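3-oxo-tetronate kinase (Haemophilus influenzae, PDB 1YZY) catalyses the ATP-dependent phosphorylation of 3-oxo-tetronate to 3-oxo-tetronate 4-phosphate, as a member of the four-carbon acid sugar kinase family. Local coordinates at residues T34-S39 and K70-T75; N151-M156 and G162-V167; K174-V179 and A208-D213; R267-H272 and F404-Q409. All coordinates share one frame; numbering follows the deposited sequence.

Contact 1: T34-S39 and K70-T75; sequences TQSLNS and KENGCT
Asn72, just past the end of helix 55-71, reaches across to the loop at Ser36 and Leu37. Glu71 still has helical backbone angles; Asn72 is the first residue to leave them, and its side chain makes the whole contact. Its OD1 accepts from the backbone N of Leu37 at 2.8 Å in a nearly straight bond, 166° at the hydrogen. The donor stands above the amide plane, 44° out of it, rather than on a lone pair. The same oxygen also lies 3.7 Å from CB of Ser36 and 3.7 Å from CB of Leu37. The other branch, ND2 of Asn72, donates a hydrogen bond to a water 2.8 Å away, which in turn makes a weak bond to Ser36 OG; ND2 also bonds weakly to Trp68 O, one turn back. Gly73 follows with positive phi as the C' residue of a Schellman motif, in which its N reaches Lys70 O and Cys74 N reaches Leu69 O. Beyond the turn, Cys74 packs on Ile44, a residue Leu37 touches too. The bonds on both branches probably fix the rotation of the Asn72 amide, and one side chain ties the helix end to a loop through a backbone N-H.

Contact 2: N151-M156 and G162-V167; sequences NLMRLM and GKTGLV
Thr164 OG1 is hydrogen-bonded to Asp157 OD1, and the aliphatic part of Met156 lies against this same hydroxyl oxygen, its CG at 3.3 Å from Thr164 OG1. The two side chains meet at about a right angle. Met156 gets there with CG anti to its backbone N (chi1 -178°), after which the chain bends at chi2 and its end leads away from the strand; the side chain also touches Tyr193 and Ile111. The methyl of Thr164 takes the other neighbour: CG2 is 4.0 Å from CG of Met153. Met153 then runs along the strand backbone, its CG 3.6 Å from Thr164 O and 3.3 Å from Gly165 O. A bend at chi2 (75°) brings SD of Met153 to 4.1 Å from CB of Leu166; the bend at chi3 turns only the terminal methyl.

Helix 152-159 leads through a short loop into strand 164-167, the segments running nearly antiparallel (159°), and the strand forms an edge of a small parallel sheet beside strand 193-196. Met153 of the helix reaches past this edge strand to Val195, which Thr164 also touches. At its start the helix is capped by Asn151, whose OD1 accepts from the backbone N of Arg154 at 3.0 Å in the carbonyl plane. The Asn151 CB lies over one face of the Arg154 guanidinium, toward its rim, and NH2 of that group forms a salt bridge with Asp149.

Contact 3: K174-V179 and A208-D213; sequences KGASRV and AEAVAD
Ala176 and Ala210 face each other where the beginning of helix 176-188 meets the end of helix 202-210; their CA atoms are 4.7 Å apart, a spacing that two methyl side chains permit. The apolar part of the contact is built mainly from three small groups. CB of Ala210 lies 3.8 Å from CG1 of Val179 and 4.4 Å from CB of Ala176. Val179 presents this methyl because CG1 stands anti to its backbone N (chi1 173°). Ala176 and Val179, three residues apart, belong to one side of their helix, and Ala210 meets both. CB of Glu209 adds a further carbon contact, 4.0 Å from CB of Ala176.

Contacts between carbon and oxygen make up the rest. The Ala210 methyl is 3.9 Å from the carbonyl O of Ala176, touching backbone as well as side chains. Glu209 comes over the Ala176 methyl: its carboxylate oxygen OE1 approaches CB of Ala176 to 3.4 Å. With chi1 and chi2 (-134° and -101°) away from staggered values, the Glu209 chain bends so that OE1 lies on this methyl, while the residue as a whole stays exposed and also touches Arg230.

Backbone bonding begins the first helix within its own segment, Gly175 holding the N-cap position and accepting from Val179 N through its carbonyl O. Phe183, further along helix 176-188, touches Ala210 and Val211. Helix 221-232 adjoins the second helix through Tyr226, Met227 and Arg230, which touch Ala208, Val211 and Ala212 respectively, so helix 202-210 ends between helices 176-188 and 221-232.

Contact 4: R267-H272 and F404-Q409; sequences REKAPH and FFEYAQ
Lys269 meets Glu406 along much of its length, each successive part of the lysine passing one carboxylate oxygen. From CB, which points toward helix 404-409, the Lys269 chain turns to CG, 3.6 Å from Glu406 OE2. CD of Lys269 follows at 4.1 Å from Glu406 OE2, and CE returns to 3.7 Å from it. The bends at chi2 and chi4 (-67° and -57°) curl the chain round that oxygen instead of running past it. At the tip, NZ of Lys269 is 3.9 Å from Glu406 OE2, a long salt bridge, but only 2.8 Å from Glu268 OE2, which it meets from above the carboxylate plane. Glu268, Lys269 and Glu406 therefore form a salt-bridge network in which the ammonium is shared unequally; its charge probably eases the repulsion between the two carboxylates, Glu268 OE2 and Glu406 OE2 lying 6.5 Å apart. A weak, long ion pair with Lys265 gives Glu406 OE2 a second positive neighbour. The contact lies at the surface, where the loop after helix 257-266 turns toward strand 272-274. Helix 404-410 lies beside helix 257-266, Glu406 touching Tyr266, while the buried Phe405 packs on Val263 and on strands 248-252 and 349-353.

In the fold
Contacts 1, 2 and 3 belong to the sugar-binding N-terminal part of the chain, and contact 4 ties a loop of the nucleotide-binding part to the C-terminal helix, its centre about 50 Å from that of contact 2. Contact 2 is the buried one, contact 3 partly buried, contacts 1 and 4 on the surface. The chemistry follows: methionine and threonine packing at a sheet edge, methyl groups between helix ends, one side-chain amide to backbone hydrogen bond with a bridging water, and a charged network. Contacts 2 and 3 touch through Val167 and Val179, since helix 176-188 also packs on strand 164-167; contact 1 touches neither, though its nearest atoms come within about 7 Å of contact 3.

Contact 1: T34-S39 and K70-T75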
loop_
_atom_site.group_PDB
_atom_site.type_symbol
_atom_site.label_atom_id
_atom_site.label_comp_id
_atom_site.label_asym_id
_atom_site.label_seq_id
_atom_site.Cartn_x
_atom_site.Cartn_y
_atom_site.Cartn_z
ATOM N N THR A 34 3.127 18.783 -1.629
ATOM C CA THR A 34 3.587 20.170 -1.736
ATOM C C THR A 34 2.786 21.108 -0.829
ATOM O O THR A 34 3.150 22.272 -0.649
ATOM C CB THR A 34 3.561 20.689 -3.198
ATOM O OG1 THR A 34 2.254 20.512 -3.765
ATOM C CG2 THR A 34 4.587 19.943 -4.043
ATOM N N GLN A 35 1.710 20.581 -0.247
ATOM C CA GLN A 35 0.849 21.331 0.670
ATOM C C GLN A 35 0.734 20.582 2.008
ATOM O O GLN A 35 0.686 19.350 2.043
ATOM C CB GLN A 35 -0.558 21.523 0.074
ATOM C CG GLN A 35 -0.636 22.407 -1.175
ATOM C CD GLN A 35 -0.301 23.871 -0.902
ATOM O OE1 GLN A 35 0.430 24.505 -1.668
ATOM N NE2 GLN A 35 -0.857 24.421 0.176
ATOM N N SER A 36 0.642 21.343 3.093
ATOM C CA SER A 36 0.521 20.796 4.438
ATOM C C SER A 36 -0.726 19.927 4.612
ATOM O O SER A 36 -1.699 20.059 3.861
ATOM C CB SER A 36 0.475 21.936 5.458
ATOM O OG SER A 36 1.580 22.815 5.315
ATOM N N LEU A 37 -0.685 19.035 5.602
ATOM C CA LEU A 37 -1.808 18.158 5.910
ATOM C C LEU A 37 -2.627 18.833 7.000
ATOM O O LEU A 37 -2.210 18.893 8.156
ATOM C CB LEU A 37 -1.323 16.793 6.397
ATOM C CG LEU A 37 -2.424 15.747 6.569
ATOM C CD1 LEU A 37 -3.112 15.519 5.245
ATOM C CD2 LEU A 37 -1.839 14.452 7.079
ATOM N N ASN A 38 -3.790 19.349 6.614
ATOM C CA ASN A 38 -4.679 20.052 7.537
ATOM C C ASN A 38 -5.415 19.082 8.466
ATOM O O ASN A 38 -6.274 19.487 9.249
ATOM C CB ASN A 38 -5.684 20.902 6.739
ATOM C CG ASN A 38 -6.273 22.055 7.554
ATOM O OD1 ASN A 38 -5.555 22.752 8.283
ATOM N ND2 ASN A 38 -7.578 22.285 7.397
ATOM N N SER A 39 -5.059 17.805 8.393
ATOM C CA SER A 39 -5.702 16.790 9.218
ATOM C C SER A 39 -4.773 16.214 10.296
ATOM O O SER A 39 -3.561 16.082 10.085
ATOM C CB SER A 39 -6.235 15.672 8.326
ATOM O OG SER A 39 -7.365 15.066 8.914
ATOM N N LYS A 70 8.051 15.477 9.049
ATOM C CA LYS A 70 8.529 16.226 10.206
ATOM C C LYS A 70 7.744 17.530 10.360
ATOM O O LYS A 70 7.291 17.866 11.458
ATOM C CB LYS A 70 10.021 16.551 10.047
ATOM C CG LYS A 70 10.626 17.285 11.236
ATOM C CD LYS A 70 11.960 17.919 10.887
ATOM C CE LYS A 70 12.694 18.414 12.130
ATOM N NZ LYS A 70 11.874 19.335 12.955
ATOM N N GLU A 71 7.644 18.291 9.270
ATOM C CA GLU A 71 6.919 19.558 9.281
ATOM C C GLU A 71 5.455 19.352 9.634
ATOM O O GLU A 71 4.808 20.254 10.175
ATOM C CB GLU A 71 7.016 20.262 7.923
ATOM C CG GLU A 71 8.387 20.864 7.610
ATOM C CD GLU A 71 8.461 21.524 6.233
ATOM O OE1 GLU A 71 9.162 22.550 6.105
ATOM O OE2 GLU A 71 7.835 21.012 5.278
ATOM N N ASN A 72 4.940 18.163 9.346
ATOM C CA ASN A 72 3.547 17.868 9.631
ATOM C C ASN A 72 3.237 17.085 10.908
ATOM O O ASN A 72 2.232 16.375 10.984
ATOM C CB ASN A 72 2.868 17.270 8.397
ATOM C CG ASN A 72 2.468 18.348 7.390
ATOM O OD1 ASN A 72 1.402 18.955 7.509
ATOM N ND2 ASN A 72 3.349 18.633 6.434
ATOM N N GLY A 73 4.091 17.247 11.918
ATOM C CA GLY A 73 3.874 16.605 13.206
ATOM C C GLY A 73 4.472 15.254 13.462
ATOM O O GLY A 73 4.455 14.864 14.629
ATOM N N CYS A 74 5.027 14.499 12.512
ATOM C CA CYS A 74 5.629 13.232 12.900
ATOM C C CYS A 74 6.873 13.285 13.790
ATOM O O CYS A 74 7.787 14.078 13.537
ATOM C CB CYS A 74 5.935 12.490 11.602
ATOM S SG CYS A 74 4.477 12.098 10.591
ATOM N N THR A 75 6.903 12.456 14.835
ATOM C CA THR A 75 8.047 12.426 15.746
ATOM C C THR A 75 8.826 11.114 15.709
ATOM O O THR A 75 9.945 11.035 16.227
ATOM C CB THR A 75 7.663 12.783 17.220
ATOM O OG1 THR A 75 6.725 11.834 17.749
ATOM C CG2 THR A 75 7.063 14.174 17.288
HETATM O O HOH W 1 4.307 20.922 5.122
#

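Contact 2: N151-M156 and G162-V167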
loop_
_atom_site.group_PDB
_atom_site.type_symbol
_atom_site.label_atom_id
_atom_site.label_comp_id
_atom_site.label_asym_id
_atom_site.label_seq_id
_atom_site.Cartn_x
_atom_site.Cartn_y
_atom_site.Cartn_z
ATOM N N ASN A 151 21.614 -14.184 4.285
ATOM C CA ASN A 151 22.106 -13.533 5.503
ATOM C C ASN A 151 21.945 -12.008 5.434
ATOM O O ASN A 151 22.655 -11.328 4.687
ATOM C CB ASN A 151 23.580 -13.918 5.724
ATOM C CG ASN A 151 24.113 -13.497 7.079
ATOM O OD1 ASN A 151 24.514 -12.362 7.283
ATOM N ND2 ASN A 151 24.160 -14.435 8.005
ATOM N N LEU A 152 21.034 -11.485 6.252
ATOM C CA LEU A 152 20.726 -10.062 6.297
ATOM C C LEU A 152 21.848 -9.125 6.702
ATOM O O LEU A 152 21.907 -7.993 6.216
ATOM C CB LEU A 152 19.481 -9.808 7.163
ATOM C CG LEU A 152 18.168 -10.363 6.599
ATOM C CD1 LEU A 152 17.084 -10.429 7.675
ATOM C CD2 LEU A 152 17.719 -9.495 5.430
ATOM N N MET A 153 22.673 -9.539 7.661
ATOM C CA MET A 153 23.793 -8.704 8.089
ATOM C C MET A 153 24.765 -8.536 6.918
ATOM O O MET A 153 25.387 -7.491 6.773
ATOM C CB MET A 153 24.537 -9.315 9.281
ATOM C CG MET A 153 23.767 -9.342 10.589
ATOM S SD MET A 153 22.510 -10.613 10.624
ATOM C CE MET A 153 23.495 -12.089 10.613
ATOM N N ARG A 154 24.911 -9.588 6.114
ATOM C CA ARG A 154 25.799 -9.563 4.953
ATOM C C ARG A 154 25.207 -8.716 3.831
ATOM O O ARG A 154 25.934 -7.995 3.140
ATOM C CB ARG A 154 26.098 -10.985 4.441
ATOM C CG ARG A 154 27.072 -11.775 5.323
ATOM C CD ARG A 154 27.738 -12.921 4.577
ATOM N NE ARG A 154 26.799 -13.915 4.041
ATOM C CZ ARG A 154 26.612 -15.134 4.544
ATOM N NH1 ARG A 154 27.280 -15.540 5.620
ATOM N NH2 ARG A 154 25.797 -15.974 3.933
ATOM N N LEU A 155 23.896 -8.840 3.636
ATOM C CA LEU A 155 23.188 -8.076 2.616
ATOM C C LEU A 155 23.255 -6.592 2.936
ATOM O O LEU A 155 23.516 -5.772 2.056
ATOM C CB LEU A 155 21.724 -8.505 2.538
ATOM C CG LEU A 155 21.454 -9.882 1.965
ATOM C CD1 LEU A 155 19.991 -10.218 2.150
ATOM C CD2 LEU A 155 21.869 -9.935 0.495
ATOM N N MET A 156 23.002 -6.242 4.191
ATOM C CA MET A 156 23.042 -4.846 4.582
ATOM C C MET A 156 24.456 -4.268 4.539
ATOM O O MET A 156 24.652 -3.121 4.122
ATOM C CB MET A 156 22.432 -4.654 5.974
ATOM C CG MET A 156 22.402 -3.189 6.437
ATOM S SD MET A 156 21.331 -2.085 5.492
ATOM C CE MET A 156 21.511 -0.578 6.449
ATOM N N GLY A 162 27.941 1.586 7.514
ATOM C CA GLY A 162 28.272 1.044 8.824
ATOM C C GLY A 162 28.226 -0.475 8.880
ATOM O O GLY A 162 28.159 -1.143 7.837
ATOM N N LYS A 163 28.285 -1.018 10.100
ATOM C CA LYS A 163 28.257 -2.470 10.323
ATOM C C LYS A 163 26.965 -2.974 10.973
ATOM O O LYS A 163 26.443 -2.358 11.905
ATOM C CB LYS A 163 29.478 -2.910 11.138
ATOM C CG LYS A 163 30.794 -2.716 10.389
ATOM C CD LYS A 163 30.810 -3.533 9.108
ATOM C CE LYS A 163 32.063 -3.272 8.304
ATOM N NZ LYS A 163 32.032 -4.055 7.042
ATOM N N THR A 164 26.495 -4.121 10.495
ATOM C CA THR A 164 25.250 -4.729 10.957
ATOM C C THR A 164 25.407 -5.872 11.977
ATOM O O THR A 164 26.145 -6.836 11.740
ATOM C CB THR A 164 24.442 -5.247 9.741
ATOM O OG1 THR A 164 24.496 -4.278 8.685
ATOM C CG2 THR A 164 22.989 -5.485 10.117
ATOM N N GLY A 165 24.693 -5.758 13.100
ATOM C CA GLY A 165 24.735 -6.774 14.143
ATOM C C GLY A 165 23.511 -7.672 14.166
ATOM O O GLY A 165 22.706 -7.645 13.237
ATOM N N LEU A 166 23.389 -8.496 15.206
ATOM C CA LEU A 166 22.241 -9.406 15.349
ATOM C C LEU A 166 21.873 -9.611 16.828
ATOM O O LEU A 166 22.698 -9.695 17.745
ATOM C CB LEU A 166 22.548 -10.773 14.733
ATOM C CG LEU A 166 21.493 -11.861 14.964
ATOM C CD1 LEU A 166 20.282 -11.597 14.102
ATOM C CD2 LEU A 166 22.052 -13.230 14.648
ATOM N N VAL A 167 20.557 -9.642 17.024
ATOM C CA VAL A 167 19.825 -9.910 18.257
ATOM C C VAL A 167 19.229 -11.276 18.044
ATOM O O VAL A 167 18.129 -11.315 17.493
ATOM C CB VAL A 167 18.727 -8.889 18.640
ATOM C CG1 VAL A 167 18.126 -9.252 20.017
ATOM C CG2 VAL A 167 19.309 -7.459 18.666
#

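Contact 3: K174-V179 and A208-D213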
loop_
_atom_site.group_PDB
_atom_site.type_symbol
_atom_site.label_atom_id
_atom_site.label_comp_id
_atom_site.label_asym_id
_atom_site.label_seq_id
_atom_site.Cartn_x
_atom_site.Cartn_y
_atom_site.Cartn_z
ATOM N N LYS A 174 13.453 -13.615 25.499
ATOM C CA LYS A 174 13.618 -13.232 26.897
ATOM C C LYS A 174 12.947 -11.900 27.216
ATOM O O LYS A 174 12.893 -11.491 28.378
ATOM C CB LYS A 174 15.097 -13.187 27.282
ATOM C CG LYS A 174 15.785 -14.538 27.174
ATOM C CD LYS A 174 17.194 -14.481 27.726
ATOM C CE LYS A 174 17.847 -15.855 27.686
ATOM N NZ LYS A 174 19.173 -15.859 28.367
ATOM N N GLY A 175 12.469 -11.200 26.190
ATOM C CA GLY A 175 11.788 -9.944 26.445
ATOM C C GLY A 175 12.370 -8.658 25.896
ATOM O O GLY A 175 13.472 -8.628 25.365
ATOM N N ALA A 176 11.590 -7.588 26.037
ATOM C CA ALA A 176 11.954 -6.256 25.566
ATOM C C ALA A 176 13.202 -5.723 26.237
ATOM O O ALA A 176 14.076 -5.195 25.561
ATOM C CB ALA A 176 10.795 -5.289 25.781
ATOM N N SER A 177 13.269 -5.843 27.564
ATOM C CA SER A 177 14.425 -5.375 28.332
ATOM C C SER A 177 15.728 -6.058 27.914
ATOM O O SER A 177 16.772 -5.419 27.834
ATOM C CB SER A 177 14.198 -5.578 29.831
ATOM O OG SER A 177 13.179 -4.718 30.302
ATOM N N ARG A 178 15.671 -7.363 27.688
ATOM C CA ARG A 178 16.850 -8.110 27.268
ATOM C C ARG A 178 17.290 -7.656 25.876
ATOM O O ARG A 178 18.480 -7.647 25.565
ATOM C CB ARG A 178 16.554 -9.619 27.270
ATOM C CG ARG A 178 17.659 -10.488 26.676
ATOM C CD ARG A 178 18.992 -10.293 27.407
ATOM N NE ARG A 178 20.091 -10.996 26.743
ATOM C CZ ARG A 178 21.376 -10.672 26.869
ATOM N NH1 ARG A 178 21.748 -9.660 27.645
ATOM N NH2 ARG A 178 22.285 -11.313 26.154
ATOM N N VAL A 179 16.316 -7.351 25.025
ATOM C CA VAL A 179 16.598 -6.893 23.669
ATOM C C VAL A 179 17.318 -5.556 23.736
ATOM O O VAL A 179 18.268 -5.329 23.003
ATOM C CB VAL A 179 15.303 -6.785 22.828
ATOM C CG1 VAL A 179 15.590 -6.150 21.478
ATOM C CG2 VAL A 179 14.718 -8.171 22.621
ATOM N N ALA A 208 8.670 -4.585 18.960
ATOM C CA ALA A 208 7.813 -3.400 18.932
ATOM C C ALA A 208 7.921 -2.620 20.235
ATOM O O ALA A 208 7.980 -1.385 20.237
ATOM C CB ALA A 208 6.369 -3.807 18.693
ATOM N N GLU A 209 7.919 -3.354 21.341
ATOM C CA GLU A 209 8.025 -2.772 22.671
ATOM C C GLU A 209 9.437 -2.242 22.915
ATOM O O GLU A 209 9.619 -1.191 23.535
ATOM C CB GLU A 209 7.669 -3.833 23.715
ATOM C CG GLU A 209 6.725 -3.346 24.802
ATOM C CD GLU A 209 7.439 -3.011 26.091
ATOM O OE1 GLU A 209 7.820 -3.957 26.819
ATOM O OE2 GLU A 209 7.611 -1.807 26.379
ATOM N N ALA A 210 10.431 -2.980 22.429
ATOM C CA ALA A 210 11.831 -2.596 22.588
ATOM C C ALA A 210 12.186 -1.296 21.833
ATOM O O ALA A 210 12.930 -0.454 22.345
ATOM C CB ALA A 210 12.738 -3.752 22.144
ATOM N N VAL A 211 11.655 -1.146 20.620
ATOM C CA VAL A 211 11.911 0.035 19.798
ATOM C C VAL A 211 10.910 1.178 20.010
ATOM O O VAL A 211 10.789 2.068 19.171
ATOM C CB VAL A 211 11.936 -0.327 18.290
ATOM C CG1 VAL A 211 13.065 -1.299 17.994
ATOM C CG2 VAL A 211 10.608 -0.909 17.864
ATOM N N ALA A 212 10.236 1.183 21.151
ATOM C CA ALA A 212 9.241 2.204 21.466
ATOM C C ALA A 212 9.752 3.645 21.525
ATOM O O ALA A 212 8.962 4.587 21.462
ATOM C CB ALA A 212 8.558 1.858 22.768
ATOM N N ASP A 213 11.052 3.822 21.729
ATOM C CA ASP A 213 11.620 5.163 21.816
ATOM C C ASP A 213 12.638 5.480 20.731
ATOM O O ASP A 213 13.304 6.519 20.788
ATOM C CB ASP A 213 12.235 5.401 23.198
ATOM C CG ASP A 213 11.189 5.481 24.295
ATOM O OD1 ASP A 213 10.252 6.303 24.173
ATOM O OD2 ASP A 213 11.300 4.718 25.279
#

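Contact 4: R267-H272 and F404-Q409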
loop_
_atom_site.group_PDB
_atom_site.type_symbol
_atom_site.label_atom_id
_atom_site.label_comp_id
_atom_site.label_asym_id
_atom_site.label_seq_id
_atom_site.Cartn_x
_atom_site.Cartn_y
_atom_site.Cartn_z
ATOM N N ARG A 267 -24.519 -7.346 -11.788
ATOM C CA ARG A 267 -25.473 -6.888 -12.794
ATOM C C ARG A 267 -26.854 -7.478 -12.507
ATOM O O ARG A 267 -27.866 -7.076 -13.087
ATOM C CB ARG A 267 -25.013 -7.299 -14.190
ATOM C CG ARG A 267 -25.041 -8.789 -14.419
ATOM C CD ARG A 267 -25.144 -9.105 -15.890
ATOM N NE ARG A 267 -23.968 -8.667 -16.628
ATOM C CZ ARG A 267 -23.847 -8.755 -17.947
ATOM N NH1 ARG A 267 -24.836 -9.259 -18.674
ATOM N NH2 ARG A 267 -22.725 -8.367 -18.538
ATOM N N GLU A 268 -26.865 -8.477 -11.639
ATOM C CA GLU A 268 -28.075 -9.162 -11.219
ATOM C C GLU A 268 -28.762 -8.334 -10.127
ATOM O O GLU A 268 -29.981 -8.398 -9.962
ATOM C CB GLU A 268 -27.675 -10.541 -10.676
ATOM C CG GLU A 268 -28.784 -11.369 -10.056
ATOM C CD GLU A 268 -28.243 -12.488 -9.172
ATOM O OE1 GLU A 268 -27.306 -13.197 -9.601
ATOM O OE2 GLU A 268 -28.749 -12.650 -8.042
ATOM N N LYS A 269 -27.969 -7.549 -9.402
ATOM C CA LYS A 269 -28.461 -6.726 -8.299
ATOM C C LYS A 269 -28.695 -5.232 -8.568
ATOM O O LYS A 269 -29.442 -4.588 -7.819
ATOM C CB LYS A 269 -27.508 -6.846 -7.096
ATOM C CG LYS A 269 -27.371 -8.236 -6.485
ATOM C CD LYS A 269 -28.661 -8.686 -5.817
ATOM C CE LYS A 269 -28.450 -9.955 -5.007
ATOM N NZ LYS A 269 -27.911 -11.072 -5.827
ATOM N N ALA A 270 -28.072 -4.669 -9.604
ATOM C CA ALA A 270 -28.214 -3.231 -9.856
ATOM C C ALA A 270 -28.188 -2.757 -11.318
ATOM O O ALA A 270 -27.872 -3.524 -12.232
ATOM C CB ALA A 270 -27.149 -2.476 -9.039
ATOM N N PRO A 271 -28.546 -1.477 -11.557
ATOM C CA PRO A 271 -28.547 -0.919 -12.916
ATOM C C PRO A 271 -27.157 -1.084 -13.521
ATOM O O PRO A 271 -26.164 -0.711 -12.903
ATOM C CB PRO A 271 -28.847 0.559 -12.672
ATOM C CG PRO A 271 -29.685 0.534 -11.450
ATOM C CD PRO A 271 -28.957 -0.449 -10.582
ATOM N N HIS A 272 -27.084 -1.619 -14.726
ATOM C CA HIS A 272 -25.797 -1.834 -15.357
ATOM C C HIS A 272 -25.800 -1.415 -16.815
ATOM O O HIS A 272 -26.719 -1.729 -17.573
ATOM C CB HIS A 272 -25.401 -3.301 -15.232
ATOM C CG HIS A 272 -26.495 -4.249 -15.609
ATOM N ND1 HIS A 272 -27.566 -4.509 -14.782
ATOM C CD2 HIS A 272 -26.694 -4.985 -16.727
ATOM C CE1 HIS A 272 -28.379 -5.366 -15.375
ATOM N NE2 HIS A 272 -27.874 -5.672 -16.556
ATOM N N PHE A 404 -18.275 -8.792 -4.147
ATOM C CA PHE A 404 -17.592 -7.553 -3.805
ATOM C C PHE A 404 -18.359 -6.240 -4.003
ATOM O O PHE A 404 -18.436 -5.426 -3.079
ATOM C CB PHE A 404 -16.243 -7.454 -4.516
ATOM C CG PHE A 404 -15.562 -6.131 -4.311
ATOM C CD1 PHE A 404 -15.005 -5.806 -3.076
ATOM C CD2 PHE A 404 -15.557 -5.171 -5.321
ATOM C CE1 PHE A 404 -14.461 -4.540 -2.846
ATOM C CE2 PHE A 404 -15.016 -3.903 -5.100
ATOM C CZ PHE A 404 -14.468 -3.587 -3.858
ATOM N N PHE A 405 -18.892 -6.003 -5.199
ATOM C CA PHE A 405 -19.594 -4.739 -5.440
ATOM C C PHE A 405 -20.707 -4.385 -4.476
ATOM O O PHE A 405 -20.702 -3.283 -3.924
ATOM C CB PHE A 405 -20.063 -4.620 -6.886
ATOM C CG PHE A 405 -18.937 -4.544 -7.866
ATOM C CD1 PHE A 405 -17.870 -3.680 -7.643
ATOM C CD2 PHE A 405 -18.910 -5.373 -8.977
ATOM C CE1 PHE A 405 -16.790 -3.646 -8.508
ATOM C CE2 PHE A 405 -17.837 -5.347 -9.851
ATOM C CZ PHE A 405 -16.770 -4.481 -9.614
ATOM N N GLU A 406 -21.649 -5.304 -4.262
ATOM C CA GLU A 406 -22.743 -5.035 -3.327
ATOM C C GLU A 406 -22.256 -5.003 -1.878
ATOM O O GLU A 406 -22.730 -4.188 -1.077
ATOM C CB GLU A 406 -23.893 -6.033 -3.497
ATOM C CG GLU A 406 -23.561 -7.484 -3.226
ATOM C CD GLU A 406 -24.809 -8.362 -3.217
ATOM O OE1 GLU A 406 -25.677 -8.166 -2.332
ATOM O OE2 GLU A 406 -24.927 -9.240 -4.104
ATOM N N TYR A 407 -21.294 -5.867 -1.556
ATOM C CA TYR A 407 -20.733 -5.926 -0.204
ATOM C C TYR A 407 -20.088 -4.602 0.205
ATOM O O TYR A 407 -20.309 -4.118 1.320
ATOM C CB TYR A 407 -19.706 -7.055 -0.068
ATOM C CG TYR A 407 -19.193 -7.194 1.343
ATOM C CD1 TYR A 407 -20.070 -7.480 2.392
ATOM C CD2 TYR A 407 -17.852 -6.971 1.647
ATOM C CE1 TYR A 407 -19.628 -7.532 3.708
ATOM C CE2 TYR A 407 -17.394 -7.023 2.967
ATOM C CZ TYR A 407 -18.292 -7.301 3.995
ATOM O OH TYR A 407 -17.866 -7.331 5.307
ATOM N N ALA A 408 -19.250 -4.061 -0.677
ATOM C CA ALA A 408 -18.582 -2.790 -0.435
ATOM C C ALA A 408 -19.592 -1.727 0.003
ATOM O O ALA A 408 -19.291 -0.869 0.834
ATOM C CB ALA A 408 -17.870 -2.342 -1.694
ATOM N N GLN A 409 -20.791 -1.792 -0.575
ATOM C CA GLN A 409 -21.866 -0.855 -0.262
ATOM C C GLN A 409 -22.662 -1.266 0.976
ATOM O O GLN A 409 -23.088 -0.419 1.766
ATOM C CB GLN A 409 -22.813 -0.742 -1.450
ATOM C CG GLN A 409 -22.116 -0.396 -2.735
ATOM C CD GLN A 409 -23.074 -0.238 -3.884
ATOM O OE1 GLN A 409 -22.972 -0.939 -4.887
ATOM N NE2 GLN A 409 -24.008 0.701 -3.750
#